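Local coordinates for HD domain-containing protein (Aquifex aeolicus, PDB 2HEK), which is of unknown function but binds zinc and GDP at separate sites and may act as a dGTPase of the HD-domain family, at residues Lys74-Leu79 / Gln124-Glu129; Glu319-Asn324 / Pro341-Leu346. All coordinates share one frame; numbering follows the deposited sequence.

Contact 1. Residues Lys74-Leu79 / Gln124-Glu129; sequences KELVKL and QDYSHE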
ATOM      1  N   LYS A  74     -31.262   6.989   3.730  1.00 35.80           N
ATOM      2  CA  LYS A  74     -29.881   7.043   3.221  1.00 35.67           C
ATOM      3  C   LYS A  74     -29.629   8.256   2.317  1.00 32.49           C
ATOM      4  O   LYS A  74     -28.651   8.989   2.502  1.00 34.94           O
ATOM      5  CB  LYS A  74     -29.540   5.728   2.507  1.00 36.59           C
ATOM      6  CG  LYS A  74     -28.140   5.702   1.815  1.00 39.73           C
ATOM      7  CD  LYS A  74     -27.744   4.285   1.347  1.00 43.03           C
ATOM      8  CE  LYS A  74     -28.725   3.700   0.335  1.00 48.17           C
ATOM      9  NZ  LYS A  74     -28.112   2.507  -0.356  1.00 51.87           N
ATOM     10  N   GLU A  75     -30.500   8.497   1.347  1.00 28.80           N
ATOM     11  CA  GLU A  75     -30.205   9.577   0.394  1.00 33.06           C
ATOM     12  C   GLU A  75     -30.130  10.917   1.102  1.00 31.66           C
ATOM     13  O   GLU A  75     -29.267  11.746   0.810  1.00 31.86           O
ATOM     14  CB  GLU A  75     -31.201   9.611  -0.772  1.00 37.75           C
ATOM     15  CG  GLU A  75     -30.923  10.767  -1.782  1.00 42.67           C
ATOM     16  CD  GLU A  75     -29.605  10.613  -2.578  1.00 46.37           C
ATOM     17  OE1 GLU A  75     -28.883   9.575  -2.443  1.00 46.48           O
ATOM     18  OE2 GLU A  75     -29.316  11.539  -3.358  1.00 47.75           O
ATOM     19  N   LEU A  76     -30.996  11.115   2.089  1.00 31.41           N
ATOM     20  CA  LEU A  76     -31.061  12.427   2.723  1.00 32.71           C
ATOM     21  C   LEU A  76     -29.793  12.677   3.537  1.00 30.66           C
ATOM     22  O   LEU A  76     -29.260  13.783   3.528  1.00 31.27           O
ATOM     23  CB  LEU A  76     -32.300  12.535   3.631  1.00 34.88           C
ATOM     24  CG  LEU A  76     -32.394  13.869   4.354  1.00 39.33           C
ATOM     25  CD1 LEU A  76     -32.759  14.963   3.338  1.00 38.28           C
ATOM     26  CD2 LEU A  76     -33.412  13.795   5.476  1.00 44.01           C
ATOM     27  N   VAL A  77     -29.334  11.653   4.271  1.00 28.70           N
ATOM     28  CA  VAL A  77     -28.139  11.817   5.101  1.00 28.56           C
ATOM     29  C   VAL A  77     -26.911  11.948   4.186  1.00 27.11           C
ATOM     30  O   VAL A  77     -26.008  12.698   4.511  1.00 28.57           O
ATOM     31  CB  VAL A  77     -27.993  10.713   6.186  1.00 29.32           C
ATOM     32  CG1 VAL A  77     -27.735   9.382   5.582  1.00 35.42           C
ATOM     33  CG2 VAL A  77     -26.828  11.027   7.161  1.00 30.78           C
ATOM     34  N   LYS A  78     -26.907  11.268   3.033  1.00 26.04           N
ATOM     35  CA  LYS A  78     -25.790  11.382   2.085  1.00 29.56           C
ATOM     36  C   LYS A  78     -25.716  12.808   1.605  1.00 30.08           C
ATOM     37  O   LYS A  78     -24.618  13.407   1.522  1.00 29.98           O
ATOM     38  CB  LYS A  78     -25.946  10.449   0.875  1.00 28.47           C
ATOM     39  CG  LYS A  78     -25.583   8.968   1.176  1.00 31.06           C
ATOM     40  CD  LYS A  78     -26.117   8.051   0.071  1.00 31.99           C
ATOM     41  CE  LYS A  78     -25.672   8.510  -1.357  1.00 35.02           C
ATOM     42  NZ  LYS A  78     -26.287   7.615  -2.431  1.00 37.27           N
ATOM     43  N   LEU A  79     -26.874  13.383   1.293  1.00 28.39           N
ATOM     44  CA  LEU A  79     -26.832  14.780   0.844  1.00 29.42           C
ATOM     45  C   LEU A  79     -26.450  15.705   1.979  1.00 28.09           C
ATOM     46  O   LEU A  79     -25.758  16.686   1.749  1.00 28.31           O
ATOM     47  CB  LEU A  79     -28.152  15.213   0.145  1.00 29.90           C
ATOM     48  CG  LEU A  79     -28.516  14.446  -1.140  1.00 33.53           C
ATOM     49  CD1 LEU A  79     -29.865  14.930  -1.783  1.00 31.78           C
ATOM     50  CD2 LEU A  79     -27.373  14.496  -2.172  1.00 34.43           C
ATOM     51  N   GLN A 124     -36.484  20.068  -5.663  1.00 39.21           N
ATOM     52  CA  GLN A 124     -36.852  19.112  -6.699  1.00 42.43           C
ATOM     53  C   GLN A 124     -37.045  17.695  -6.172  1.00 42.75           C
ATOM     54  O   GLN A 124     -37.841  16.928  -6.723  1.00 45.54           O
ATOM     55  CB  GLN A 124     -35.819  19.116  -7.853  1.00 46.39           C
ATOM     56  CG  GLN A 124     -35.587  20.512  -8.461  1.00 54.34           C
ATOM     57  CD  GLN A 124     -36.896  21.254  -8.746  1.00 61.55           C
ATOM     58  OE1 GLN A 124     -37.777  20.721  -9.438  1.00 65.03           O
ATOM     59  NE2 GLN A 124     -37.035  22.491  -8.209  1.00 63.08           N
ATOM     60  N   ASP A 125     -36.314  17.342  -5.118  1.00 40.79           N
ATOM     61  CA  ASP A 125     -36.365  16.004  -4.554  1.00 42.60           C
ATOM     62  C   ASP A 125     -36.963  15.911  -3.134  1.00 39.50           C
ATOM     63  O   ASP A 125     -37.407  14.828  -2.741  1.00 35.14           O
ATOM     64  CB  ASP A 125     -34.948  15.417  -4.527  1.00 50.23           C
ATOM     65  CG  ASP A 125     -34.309  15.371  -5.917  1.00 56.31           C
ATOM     66  OD1 ASP A 125     -34.897  14.704  -6.796  1.00 58.68           O
ATOM     67  OD2 ASP A 125     -33.241  16.016  -6.121  1.00 59.96           O
ATOM     68  N   TYR A 126     -36.955  17.009  -2.369  1.00 34.74           N
ATOM     69  CA  TYR A 126     -37.323  16.932  -0.926  1.00 33.75           C
ATOM     70  C   TYR A 126     -38.370  17.981  -0.575  1.00 33.60           C
ATOM     71  O   TYR A 126     -38.350  19.053  -1.148  1.00 30.91           O
ATOM     72  CB  TYR A 126     -36.072  17.081  -0.021  1.00 35.58           C
ATOM     73  CG  TYR A 126     -35.243  15.801  -0.055  1.00 37.38           C
ATOM     74  CD1 TYR A 126     -34.111  15.696  -0.859  1.00 39.25           C
ATOM     75  CD2 TYR A 126     -35.671  14.668   0.635  1.00 36.29           C
ATOM     76  CE1 TYR A 126     -33.390  14.489  -0.926  1.00 42.41           C
ATOM     77  CE2 TYR A 126     -34.981  13.466   0.566  1.00 39.81           C
ATOM     78  CZ  TYR A 126     -33.836  13.390  -0.206  1.00 40.62           C
ATOM     79  OH  TYR A 126     -33.177  12.168  -0.251  1.00 43.44           O
ATOM     80  N   SER A 127     -39.253  17.651   0.378  1.00 33.71           N
ATOM     81  CA  SER A 127     -40.265  18.567   0.927  1.00 31.69           C
ATOM     82  C   SER A 127     -39.580  19.703   1.677  1.00 32.62           C
ATOM     83  O   SER A 127     -38.410  19.567   2.076  1.00 30.83           O
ATOM     84  CB  SER A 127     -41.129  17.787   1.902  1.00 30.96           C
ATOM     85  OG  SER A 127     -40.354  17.392   3.038  1.00 33.67           O
ATOM     86  N   HIS A 128     -40.293  20.815   1.895  1.00 30.85           N
ATOM     87  CA  HIS A 128     -39.808  21.894   2.749  1.00 29.52           C
ATOM     88  C   HIS A 128     -39.306  21.386   4.123  1.00 31.78           C
ATOM     89  O   HIS A 128     -38.270  21.856   4.617  1.00 31.40           O
ATOM     90  CB  HIS A 128     -40.946  22.933   3.002  1.00 32.21           C
ATOM     91  CG  HIS A 128     -40.510  24.105   3.810  1.00 31.25           C
ATOM     92  ND1 HIS A 128     -40.157  25.310   3.240  1.00 35.74           N
ATOM     93  CD2 HIS A 128     -40.288  24.239   5.136  1.00 32.94           C
ATOM     94  CE1 HIS A 128     -39.761  26.147   4.185  1.00 35.43           C
ATOM     95  NE2 HIS A 128     -39.830  25.523   5.347  1.00 33.98           N
ATOM     96  N   GLU A 129     -40.068  20.482   4.753  1.00 32.07           N
ATOM     97  CA  GLU A 129     -39.713  19.900   6.068  1.00 33.21           C
ATOM     98  C   GLU A 129     -38.403  19.078   6.006  1.00 33.63           C
ATOM     99  O   GLU A 129     -37.565  19.204   6.871  1.00 35.75           O
ATOM    100  CB  GLU A 129     -40.832  18.995   6.548  1.00 31.00           C
ATOM    101  CG  GLU A 129     -40.611  18.143   7.828  1.00 36.01           C
ATOM    102  CD  GLU A 129     -40.109  18.892   9.091  1.00 39.50           C
ATOM    103  OE1 GLU A 129     -40.078  20.160   9.156  1.00 37.12           O
ATOM    104  OE2 GLU A 129     -39.735  18.165  10.060  1.00 43.92           O
TER
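L76 and L79 pack their methyls against the Y126 ring, and this carries most of the contact. The methyl CD1 of L76 sits over one face, offset toward the rim, as a CH-pi contact 3.9 Å from the ring centroid and 14° off its normal. L79 comes in obliquely at another corner, its CD1 3.7 Å from Y126 CE1. Chi1 of Y126 (-74°) sets CG beside the backbone N and anti to the carbonyl carbon, and the ring reaches out of the loop to helix 74-82. The phenol end makes close contacts without a bond across the segments. Y126 OH presses on the chain of E75 near the ring plane, 3.1 Å from E75 CG, while E75's carboxylate lies nearly coplanar with the ring. L76 N is 3.4 Å from Y126 OH, at too poor an angle to bond. Charge stays at the margin: E75 OE1 takes a weak bond from K78 NZ (3.3 Å), a salt bridge one turn along the helix, and K78 also pairs with E63. With an alanine at Y126, L76 CD1 and L79 CD1 would probably lose their aromatic partner and a gap would open beside E75. Both segments belong to the HD domain; helix 17-23 flanks them (D125 bridges to R21, L79 packs on L22), and L134 of helix 128-139 touches L76 and L79.

Contact 2. Residues Glu319-Asn324 / Pro341-Leu346; sequences EVYGGN and PLIASL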
ATOM      1  N   GLU A 319      -8.404  16.521  23.678  1.00 50.05           N
ATOM      2  CA  GLU A 319      -8.731  15.197  24.183  1.00 56.70           C
ATOM      3  C   GLU A 319      -8.647  14.152  23.081  1.00 48.01           C
ATOM      4  O   GLU A 319      -9.302  14.263  22.067  1.00 50.26           O
ATOM      5  CB  GLU A 319     -10.152  15.180  24.771  1.00 54.72           C
ATOM      6  CG  GLU A 319     -10.270  15.630  26.239  1.00 60.93           C
ATOM      7  CD  GLU A 319     -11.618  15.249  26.839  1.00 58.60           C
ATOM      8  OE1 GLU A 319     -12.665  15.688  26.297  1.00 67.32           O
ATOM      9  OE2 GLU A 319     -11.631  14.496  27.843  1.00 68.10           O
ATOM     10  N   VAL A 320      -7.871  13.115  23.332  1.00 45.52           N
ATOM     11  CA  VAL A 320      -7.641  12.042  22.374  1.00 45.73           C
ATOM     12  C   VAL A 320      -8.799  11.036  22.451  1.00 46.24           C
ATOM     13  O   VAL A 320      -9.111  10.337  21.476  1.00 45.24           O
ATOM     14  CB  VAL A 320      -6.302  11.371  22.711  1.00 45.81           C
ATOM     15  CG1 VAL A 320      -6.087  10.046  21.938  1.00 46.93           C
ATOM     16  CG2 VAL A 320      -5.147  12.372  22.488  1.00 43.65           C
ATOM     17  N   TYR A 321      -9.430  10.964  23.620  1.00 43.96           N
ATOM     18  CA  TYR A 321     -10.650  10.192  23.782  1.00 43.38           C
ATOM     19  C   TYR A 321     -11.567  10.989  24.712  1.00 44.70           C
ATOM     20  O   TYR A 321     -11.146  11.388  25.794  1.00 42.45           O
ATOM     21  CB  TYR A 321     -10.348   8.830  24.379  1.00 50.03           C
ATOM     22  CG  TYR A 321     -11.586   8.094  24.883  1.00 43.74           C
ATOM     23  CD1 TYR A 321     -12.627   7.764  24.010  1.00 48.73           C
ATOM     24  CD2 TYR A 321     -11.707   7.720  26.223  1.00 46.82           C
ATOM     25  CE1 TYR A 321     -13.773   7.087  24.464  1.00 49.96           C
ATOM     26  CE2 TYR A 321     -12.846   7.040  26.691  1.00 48.37           C
ATOM     27  CZ  TYR A 321     -13.871   6.725  25.806  1.00 46.11           C
ATOM     28  OH  TYR A 321     -15.004   6.047  26.247  1.00 50.18           O
ATOM     29  N   GLY A 322     -12.799  11.221  24.283  1.00 49.20           N
ATOM     30  CA  GLY A 322     -13.737  12.078  25.037  1.00 54.71           C
ATOM     31  C   GLY A 322     -14.627  11.416  26.086  1.00 56.97           C
ATOM     32  O   GLY A 322     -15.445  12.100  26.708  1.00 59.01           O
ATOM     33  N   GLY A 323     -14.483  10.104  26.284  1.00 56.49           N
ATOM     34  CA  GLY A 323     -15.263   9.364  27.288  1.00 58.61           C
ATOM     35  C   GLY A 323     -16.710   9.028  26.922  1.00 60.03           C
ATOM     36  O   GLY A 323     -17.447   8.484  27.748  1.00 61.34           O
ATOM     37  N   ASN A 324     -17.105   9.325  25.687  1.00 59.26           N
ATOM     38  CA  ASN A 324     -18.494   9.237  25.244  1.00 60.31           C
ATOM     39  C   ASN A 324     -18.714   8.334  24.022  1.00 55.87           C
ATOM     40  O   ASN A 324     -19.514   8.658  23.137  1.00 55.88           O
ATOM     41  CB  ASN A 324     -19.028  10.623  24.882  1.00 67.38           C
ATOM     42  CG  ASN A 324     -18.987  11.587  26.051  1.00 72.51           C
ATOM     43  OD1 ASN A 324     -19.279  11.213  27.185  1.00 77.00           O
ATOM     44  ND2 ASN A 324     -18.623  12.834  25.776  1.00 75.97           N
ATOM     45  N   PRO A 341      -8.692  -1.123  28.294  1.00 48.60           N
ATOM     46  CA  PRO A 341      -7.794  -0.398  29.203  1.00 47.91           C
ATOM     47  C   PRO A 341      -6.975   0.668  28.432  1.00 47.48           C
ATOM     48  O   PRO A 341      -6.712   1.759  28.965  1.00 46.48           O
ATOM     49  CB  PRO A 341      -6.880  -1.503  29.760  1.00 48.80           C
ATOM     50  CG  PRO A 341      -7.687  -2.783  29.611  1.00 50.63           C
ATOM     51  CD  PRO A 341      -8.453  -2.582  28.317  1.00 48.83           C
ATOM     52  N   LEU A 342      -6.613   0.375  27.180  1.00 45.23           N
ATOM     53  CA  LEU A 342      -5.757   1.324  26.444  1.00 45.13           C
ATOM     54  C   LEU A 342      -6.507   2.662  26.195  1.00 45.20           C
ATOM     55  O   LEU A 342      -6.016   3.758  26.505  1.00 48.70           O
ATOM     56  CB  LEU A 342      -5.270   0.708  25.138  1.00 40.84           C
ATOM     57  CG  LEU A 342      -4.666   1.754  24.185  1.00 41.16           C
ATOM     58  CD1 LEU A 342      -3.337   2.162  24.715  1.00 42.88           C
ATOM     59  CD2 LEU A 342      -4.561   1.284  22.756  1.00 37.84           C
ATOM     60  N   ILE A 343      -7.708   2.565  25.654  1.00 42.28           N
ATOM     61  CA  ILE A 343      -8.538   3.746  25.463  1.00 42.52           C
ATOM     62  C   ILE A 343      -8.742   4.492  26.801  1.00 47.03           C
ATOM     63  O   ILE A 343      -8.670   5.745  26.856  1.00 44.97           O
ATOM     64  CB  ILE A 343      -9.874   3.356  24.824  1.00 41.13           C
ATOM     65  CG1 ILE A 343      -9.640   2.877  23.374  1.00 41.02           C
ATOM     66  CG2 ILE A 343     -10.835   4.496  24.871  1.00 41.26           C
ATOM     67  CD1 ILE A 343     -10.905   2.436  22.650  1.00 40.66           C
ATOM     68  N   ALA A 344      -8.989   3.714  27.870  1.00 47.94           N
ATOM     69  CA  ALA A 344      -9.142   4.242  29.229  1.00 49.47           C
ATOM     70  C   ALA A 344      -7.948   5.093  29.628  1.00 48.66           C
ATOM     71  O   ALA A 344      -8.080   5.999  30.466  1.00 50.31           O
ATOM     72  CB  ALA A 344      -9.305   3.088  30.245  1.00 49.52           C
ATOM     73  N   SER A 345      -6.792   4.778  29.046  1.00 46.54           N
ATOM     74  CA  SER A 345      -5.528   5.380  29.443  1.00 49.04           C
ATOM     75  C   SER A 345      -4.971   6.504  28.531  1.00 48.28           C
ATOM     76  O   SER A 345      -3.975   7.161  28.901  1.00 47.92           O
ATOM     77  CB  SER A 345      -4.483   4.285  29.485  1.00 53.05           C
ATOM     78  OG  SER A 345      -3.994   4.075  28.164  1.00 60.26           O
ATOM     79  N   LEU A 346      -5.554   6.703  27.342  1.00 44.73           N
ATOM     80  CA  LEU A 346      -5.060   7.725  26.406  1.00 41.36           C
ATOM     81  C   LEU A 346      -5.125   9.115  27.034  1.00 43.24           C
ATOM     82  O   LEU A 346      -6.189   9.579  27.418  1.00 38.95           O
ATOM     83  CB  LEU A 346      -5.879   7.740  25.107  1.00 42.35           C
ATOM     84  CG  LEU A 346      -5.796   6.482  24.222  1.00 42.92           C
ATOM     85  CD1 LEU A 346      -6.882   6.486  23.111  1.00 43.26           C
ATOM     86  CD2 LEU A 346      -4.383   6.375  23.603  1.00 41.74           C
TER
HETATM   87  O   HOH W   1      -7.674  11.954  26.050  1.00 42.58           O
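Y321 lays its ring on I343 of helix 341-345, and the contact can be traced outward along this tyrosine. Its CB is only loosely engaged, 4.4 Å from L346 CD1. From there CG lies anti to the backbone N (chi1 166°), which carries the ring out beside the helix. At CG the ring meets I343 CG2, and CD2 comes nearest to that methyl, at 3.6 Å. The other ring atoms stay nearly as close to it, because CG2 stands almost exactly above the centroid, 3.5 Å away and 7° off the normal: a centred CH-pi contact. Over the opposite face, G323 N lies 3.3 Å above the plane, also at its centre, so the ring is sandwiched between its own loop and the helix. The two segments bracket an excursion from the antiparallel sheet: strand 311-318 leads into the 319-324 loop, the hairpin 326-329/332-335 joins the mixed sheet, and the chain returns past helix 341-345 to strand 349-356, the neighbour of 311-318. At the tip, Y321 OH hydrogen-bonds H337 ND1, and the two rings meet at about 60°. Beside Y321, V320 CG1 touches L346 CD1 at 3.8 Å, their side chains crossing at about a right angle. A water links the two main chains, accepting from Y321 N (3.2 Å) and donating to L346 O. Within 341-346, S345 OG folds back onto L342 O (2.6 Å), in the carbonyl plane on a lone pair, while S345 N also donates to that oxygen. I343 packs on L206 and L210 of helix 203-221, and S345 O is hydrogen-bonded with S345 OG of the second subunit.

How the contacts relate
Contacts 1 and 2 have no helix or strand in common: their centres are 35 Å apart and their nearest atoms about 18 Å, and both segments of contact 1 precede those of contact 2 in the sequence. Each is partly buried, lies away from the zinc and GDP sites and depends on an aliphatic methyl over a tyrosine face. Contact 1 belongs to the all-helical surroundings of the HD domain; its phenol oxygen abuts a helix, with salt bridges at the margin. Contact 2 belongs to a region of mixed sheet and helix, where water joins the backbones and the phenol bonds a histidine. The second subunit packs against contact 2, whereas no other chain of the assembly touches contact 1.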